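Anastral spindle 2, SAS 4 (Drosophila melanogaster, PDB 4BY2) probably acts as a tubulin-binding adaptor in centriole assembly, represented here by the Sas-4 TCP domain fused to and binding a proline-rich motif of Ana2. Local coordinates at residues Gly92-Met97 and Ile109-Val114; Ile153-Asn158 and Glu172-Ala177. All blocks are in the same frame, centred on the assembly; numbering follows the deposited sequence.

Contact 1 of 2, residues Gly92-Met97 and Ile109-Val114; sequences GMNLRM and IREGTV
With CG rotated opposite its own carbonyl carbon (chi1 -56°) and two further bends at chi2 and chi3, the M93 side chain curls against both I109 and R110. R110 meets it by folding at chi3 (-84°), which lays one guanidinium face against the M93 stem. The setting, within the Sas-4 part of the fusion, is the antiparallel beta meander of the TCP domain. The turn before strand 94-98 meets the turn that leads from strand 104-108 to strand 113-118, where G112 and T113 both face N108 in a G1 beta bulge. The I109 N to M93 O hydrogen bond, 2.8 Å long and nearly straight at 171°, adds one more rung to the 94-98/104-108 pairing, two residues beyond the L95-T107 pair. M93 CG sits near the rim of the guanidinium, 3.5 Å from R110 NH2, while M93 CE lies 3.8 Å from R110 CG and 3.9 Å from I109 CG2. D91 OD1 links the two residues, taking the M93 backbone N-H and pairing with R110 NH2 in a salt bridge. Cut back to an alanine, this methionine would probably leave I109 CG2 without the methyl it packs on and the R110 guanidinium freer to turn about its salt bridge. On the other branch of I109, CD1 touches L95 CD1 at 3.8 Å and approaches G92 O to 3.4 Å.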
loop_
_atom_site.group_PDB
_atom_site.type_symbol
_atom_site.label_atom_id
_atom_site.label_comp_id
_atom_site.label_asym_id
_atom_site.label_seq_id
_atom_site.Cartn_x
_atom_site.Cartn_y
_atom_site.Cartn_z
ATOM N N GLY A 92 -2.520 6.024 24.930
ATOM C CA GLY A 92 -3.198 6.744 23.856
ATOM C C GLY A 92 -2.370 6.872 22.593
ATOM O O GLY A 92 -2.588 7.799 21.807
ATOM N N MET A 93 -1.417 5.938 22.387
ATOM C CA MET A 93 -0.504 5.909 21.235
ATOM C C MET A 93 -0.924 4.864 20.199
ATOM O O MET A 93 -0.715 5.078 19.004
ATOM C CB MET A 93 0.953 5.662 21.680
ATOM C CG MET A 93 1.470 6.659 22.697
ATOM S SD MET A 93 1.685 8.331 22.049
ATOM C CE MET A 93 3.332 8.218 21.396
ATOM N N ASN A 94 -1.501 3.735 20.660
ATOM C CA ASN A 94 -1.981 2.648 19.807
ATOM C C ASN A 94 -3.517 2.565 19.817
ATOM O O ASN A 94 -4.130 2.313 20.859
ATOM C CB ASN A 94 -1.330 1.319 20.191
ATOM C CG ASN A 94 0.140 1.240 19.837
ATOM O OD1 ASN A 94 0.958 2.079 20.240
ATOM N ND2 ASN A 94 0.512 0.215 19.088
ATOM N N LEU A 95 -4.129 2.812 18.650
ATOM C CA LEU A 95 -5.582 2.804 18.460
ATOM C C LEU A 95 -5.987 1.762 17.422
ATOM O O LEU A 95 -5.219 1.503 16.496
ATOM C CB LEU A 95 -6.067 4.190 17.988
ATOM C CG LEU A 95 -5.789 5.383 18.901
ATOM C CD1 LEU A 95 -4.579 6.165 18.424
ATOM C CD2 LEU A 95 -6.981 6.309 18.950
ATOM N N ARG A 96 -7.191 1.169 17.567
ATOM C CA ARG A 96 -7.723 0.220 16.585
ATOM C C ARG A 96 -9.255 0.290 16.501
ATOM O O ARG A 96 -9.952 0.124 17.505
ATOM C CB ARG A 96 -7.193 -1.225 16.748
ATOM C CG ARG A 96 -7.569 -1.980 18.019
ATOM C CD ARG A 96 -7.012 -3.396 17.997
ATOM N NE ARG A 96 -7.573 -4.201 16.906
ATOM C CZ ARG A 96 -7.037 -5.328 16.446
ATOM N NH1 ARG A 96 -5.911 -5.799 16.968
ATOM N NH2 ARG A 96 -7.619 -5.988 15.454
ATOM N N MET A 97 -9.763 0.603 15.296
ATOM C CA MET A 97 -11.189 0.716 15.008
ATOM C C MET A 97 -11.663 -0.569 14.340
ATOM O O MET A 97 -11.242 -0.874 13.224
ATOM C CB MET A 97 -11.474 1.950 14.128
ATOM C CG MET A 97 -12.955 2.172 13.821
ATOM S SD MET A 97 -13.908 2.966 15.145
ATOM C CE MET A 97 -13.511 4.674 14.847
ATOM N N ILE A 109 0.897 5.754 16.809
ATOM C CA ILE A 109 1.483 7.097 16.908
ATOM C C ILE A 109 3.004 7.010 17.132
ATOM O O ILE A 109 3.740 7.872 16.643
ATOM C CB ILE A 109 0.731 7.977 17.960
ATOM C CG1 ILE A 109 -0.738 8.205 17.523
ATOM C CG2 ILE A 109 1.436 9.327 18.210
ATOM C CD1 ILE A 109 -1.701 8.630 18.624
ATOM N N ARG A 110 3.470 5.954 17.826
ATOM C CA ARG A 110 4.898 5.742 18.084
ATOM C C ARG A 110 5.652 5.357 16.810
ATOM O O ARG A 110 6.769 5.831 16.590
ATOM C CB ARG A 110 5.113 4.696 19.189
ATOM C CG ARG A 110 5.598 5.305 20.491
ATOM C CD ARG A 110 5.892 4.252 21.535
ATOM N NE ARG A 110 4.696 3.841 22.269
ATOM C CZ ARG A 110 4.272 4.405 23.396
ATOM N NH1 ARG A 110 4.929 5.432 23.921
ATOM N NH2 ARG A 110 3.189 3.947 24.005
ATOM N N GLU A 111 5.028 4.518 15.968
ATOM C CA GLU A 111 5.605 4.053 14.704
ATOM C C GLU A 111 5.228 4.964 13.518
ATOM O O GLU A 111 5.779 4.799 12.430
ATOM C CB GLU A 111 5.210 2.587 14.423
ATOM C CG GLU A 111 5.631 1.595 15.500
ATOM C CD GLU A 111 4.571 1.256 16.535
ATOM O OE1 GLU A 111 4.011 2.188 17.157
ATOM O OE2 GLU A 111 4.332 0.047 16.754
ATOM N N GLY A 112 4.308 5.908 13.747
ATOM C CA GLY A 112 3.810 6.844 12.738
ATOM C C GLY A 112 3.140 6.141 11.570
ATOM O O GLY A 112 3.364 6.508 10.415
ATOM N N THR A 113 2.347 5.092 11.864
ATOM C CA THR A 113 1.692 4.281 10.839
ATOM C C THR A 113 0.183 4.151 10.999
ATOM O O THR A 113 -0.335 4.061 12.112
ATOM C CB THR A 113 2.335 2.881 10.735
ATOM O OG1 THR A 113 2.358 2.258 12.019
ATOM C CG2 THR A 113 3.737 2.914 10.149
ATOM N N VAL A 114 -0.512 4.111 9.857
ATOM C CA VAL A 114 -1.953 3.901 9.767
ATOM C C VAL A 114 -2.121 2.640 8.904
ATOM O O VAL A 114 -1.800 2.656 7.716
ATOM C CB VAL A 114 -2.729 5.130 9.204
ATOM C CG1 VAL A 114 -4.233 4.870 9.179
ATOM C CG2 VAL A 114 -2.426 6.399 10.002
#

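Contact 2 of 2, residues Ile153-Asn158 and Glu172-Ala177; sequences IHFPNN and EEWRYA
W174 makes the aromatic part of this contact: its chi1 of -78° sets CG beside the backbone N, and the six-membered end of the indole reaches F155. The nearest atoms are W174 CH2 and F155 CE2, 3.6 Å apart. The two ring planes differ by 15°, yet the F155 ring and the W174 six-membered ring have centroids 5.6 Å apart, so they are slid past one another with little overlap. I153 CG2 lies above the F155 ring plane, out toward the rim. R175 and N158 approach through backbone alone, O to O 4.0 Å. Strands 151-154 and 170-175 belong to the antiparallel beta meander of the Sas-4 TCP domain, with 160-163 between them; F155 and W174 both touch K161 on that middle strand, so the aromatic pair spans it. Y176 follows, setting its OH above the indole plane of W174, offset toward the rim. A177 then points its methyl at the type I turn F155-N158, which is closed by a weak bond from N158 N to F155 O. There A177 CB meets N158 CB at 4.0 Å and N157 O at 4.2 Å.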
loop_
_atom_site.group_PDB
_atom_site.type_symbol
_atom_site.label_atom_id
_atom_site.label_comp_id
_atom_site.label_asym_id
_atom_site.label_seq_id
_atom_site.Cartn_x
_atom_site.Cartn_y
_atom_site.Cartn_z
ATOM N N ILE A 153 5.027 -1.369 -8.401
ATOM C CA ILE A 153 4.235 -2.602 -8.295
ATOM C C ILE A 153 5.163 -3.819 -8.242
ATOM O O ILE A 153 5.973 -4.013 -9.144
ATOM C CB ILE A 153 3.169 -2.755 -9.430
ATOM C CG1 ILE A 153 2.444 -1.415 -9.781
ATOM C CG2 ILE A 153 2.171 -3.881 -9.122
ATOM C CD1 ILE A 153 1.408 -0.840 -8.768
ATOM N N HIS A 154 5.023 -4.638 -7.193
ATOM C CA HIS A 154 5.778 -5.871 -6.986
ATOM C C HIS A 154 4.833 -7.042 -7.276
ATOM O O HIS A 154 4.019 -7.405 -6.428
ATOM C CB HIS A 154 6.326 -5.937 -5.546
ATOM C CG HIS A 154 7.462 -4.998 -5.280
ATOM N ND1 HIS A 154 8.739 -5.465 -5.036
ATOM C CD2 HIS A 154 7.474 -3.645 -5.226
ATOM C CE1 HIS A 154 9.485 -4.390 -4.845
ATOM N NE2 HIS A 154 8.768 -3.272 -4.953
ATOM N N PHE A 155 4.908 -7.588 -8.498
ATOM C CA PHE A 155 4.060 -8.690 -8.964
ATOM C C PHE A 155 4.393 -10.041 -8.293
ATOM O O PHE A 155 5.527 -10.209 -7.832
ATOM C CB PHE A 155 4.117 -8.786 -10.501
ATOM C CG PHE A 155 3.453 -7.626 -11.207
ATOM C CD1 PHE A 155 2.083 -7.626 -11.444
ATOM C CD2 PHE A 155 4.195 -6.527 -11.625
ATOM C CE1 PHE A 155 1.466 -6.546 -12.082
ATOM C CE2 PHE A 155 3.577 -5.449 -12.266
ATOM C CZ PHE A 155 2.218 -5.466 -12.491
ATOM N N PRO A 156 3.441 -11.018 -8.229
ATOM C CA PRO A 156 3.748 -12.314 -7.581
ATOM C C PRO A 156 4.864 -13.142 -8.233
ATOM O O PRO A 156 5.426 -14.017 -7.572
ATOM C CB PRO A 156 2.406 -13.056 -7.610
ATOM C CG PRO A 156 1.376 -11.997 -7.817
ATOM C CD PRO A 156 2.039 -10.987 -8.693
ATOM N N ASN A 157 5.195 -12.860 -9.511
ATOM C CA ASN A 157 6.261 -13.539 -10.259
ATOM C C ASN A 157 7.639 -12.860 -10.067
ATOM O O ASN A 157 8.548 -13.051 -10.881
ATOM C CB ASN A 157 5.883 -13.678 -11.750
ATOM C CG ASN A 157 5.561 -12.392 -12.484
ATOM O OD1 ASN A 157 5.813 -11.276 -12.015
ATOM N ND2 ASN A 157 5.000 -12.525 -13.675
ATOM N N ASN A 158 7.776 -12.071 -8.975
ATOM C CA ASN A 158 8.966 -11.322 -8.542
ATOM C C ASN A 158 9.399 -10.198 -9.515
ATOM O O ASN A 158 10.480 -9.628 -9.338
ATOM C CB ASN A 158 10.136 -12.259 -8.208
ATOM C CG ASN A 158 9.852 -13.154 -7.030
ATOM O OD1 ASN A 158 9.900 -12.730 -5.869
ATOM N ND2 ASN A 158 9.533 -14.410 -7.304
ATOM N N GLU A 172 7.851 3.540 -18.649
ATOM C CA GLU A 172 7.811 2.527 -17.592
ATOM C C GLU A 172 9.133 1.758 -17.529
ATOM O O GLU A 172 9.768 1.532 -18.564
ATOM C CB GLU A 172 6.664 1.529 -17.845
ATOM C CG GLU A 172 5.271 2.037 -17.508
ATOM C CD GLU A 172 4.135 1.402 -18.293
ATOM O OE1 GLU A 172 4.296 0.256 -18.773
ATOM O OE2 GLU A 172 3.082 2.064 -18.435
ATOM N N GLU A 173 9.531 1.348 -16.312
ATOM C CA GLU A 173 10.738 0.558 -16.068
ATOM C C GLU A 173 10.382 -0.783 -15.454
ATOM O O GLU A 173 9.478 -0.861 -14.622
ATOM C CB GLU A 173 11.742 1.309 -15.195
ATOM C CG GLU A 173 12.676 2.199 -15.993
ATOM C CD GLU A 173 13.714 2.925 -15.161
ATOM O OE1 GLU A 173 13.324 3.754 -14.306
ATOM O OE2 GLU A 173 14.922 2.675 -15.375
ATOM N N TRP A 174 11.089 -1.839 -15.877
ATOM C CA TRP A 174 10.852 -3.201 -15.421
ATOM C C TRP A 174 12.109 -3.875 -14.899
ATOM O O TRP A 174 13.167 -3.766 -15.514
ATOM C CB TRP A 174 10.246 -4.032 -16.557
ATOM C CG TRP A 174 8.786 -3.784 -16.784
ATOM C CD1 TRP A 174 8.228 -2.845 -17.602
ATOM C CD2 TRP A 174 7.697 -4.520 -16.214
ATOM N NE1 TRP A 174 6.856 -2.948 -17.573
ATOM C CE2 TRP A 174 6.503 -3.971 -16.731
ATOM C CE3 TRP A 174 7.613 -5.596 -15.312
ATOM C CZ2 TRP A 174 5.241 -4.463 -16.379
ATOM C CZ3 TRP A 174 6.363 -6.080 -14.963
ATOM C CH2 TRP A 174 5.195 -5.515 -15.491
ATOM N N ARG A 175 11.983 -4.588 -13.768
ATOM C CA ARG A 175 13.068 -5.341 -13.145
ATOM C C ARG A 175 12.573 -6.762 -12.884
ATOM O O ARG A 175 11.714 -6.969 -12.026
ATOM C CB ARG A 175 13.569 -4.659 -11.858
ATOM C CG ARG A 175 14.354 -3.377 -12.111
ATOM C CD ARG A 175 15.204 -2.977 -10.919
ATOM N NE ARG A 175 15.915 -1.718 -11.153
ATOM C CZ ARG A 175 17.122 -1.621 -11.703
ATOM N NH1 ARG A 175 17.775 -2.712 -12.086
ATOM N NH2 ARG A 175 17.684 -0.433 -11.878
ATOM N N TYR A 176 13.081 -7.728 -13.665
ATOM C CA TYR A 176 12.687 -9.138 -13.598
ATOM C C TYR A 176 13.490 -9.944 -12.571
ATOM O O TYR A 176 14.530 -9.477 -12.098
ATOM C CB TYR A 176 12.739 -9.781 -14.997
ATOM C CG TYR A 176 11.823 -9.111 -16.001
ATOM C CD1 TYR A 176 12.268 -8.045 -16.778
ATOM C CD2 TYR A 176 10.509 -9.538 -16.171
ATOM C CE1 TYR A 176 11.424 -7.411 -17.689
ATOM C CE2 TYR A 176 9.658 -8.916 -17.083
ATOM C CZ TYR A 176 10.121 -7.852 -17.841
ATOM O OH TYR A 176 9.289 -7.234 -18.743
ATOM N N ALA A 177 12.985 -11.151 -12.221
ATOM C CA ALA A 177 13.575 -12.076 -11.245
ATOM C C ALA A 177 15.014 -12.501 -11.574
ATOM O O ALA A 177 15.829 -12.641 -10.658
ATOM C CB ALA A 177 12.687 -13.301 -11.085
#

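Contact 1 closes before contact 2 opens along the chain. Their centres lie 32 Å apart on opposite sides of the chain's centre, and their nearest atoms are about 17 Å apart, so neither touches the other. Both lie in the same meander of the Sas-4 TCP domain, but they join its strands differently. Contact 1 extends the pairing of the neighbours 94-98 and 104-108 into the turn that follows, whereas contact 2 reaches from the end of 151-154 to 170-175 across the intervening strand 160-163. Because the strands of this elongated, helix-free chain are ordered as in the sequence, each contact stays local to its own part of the meander.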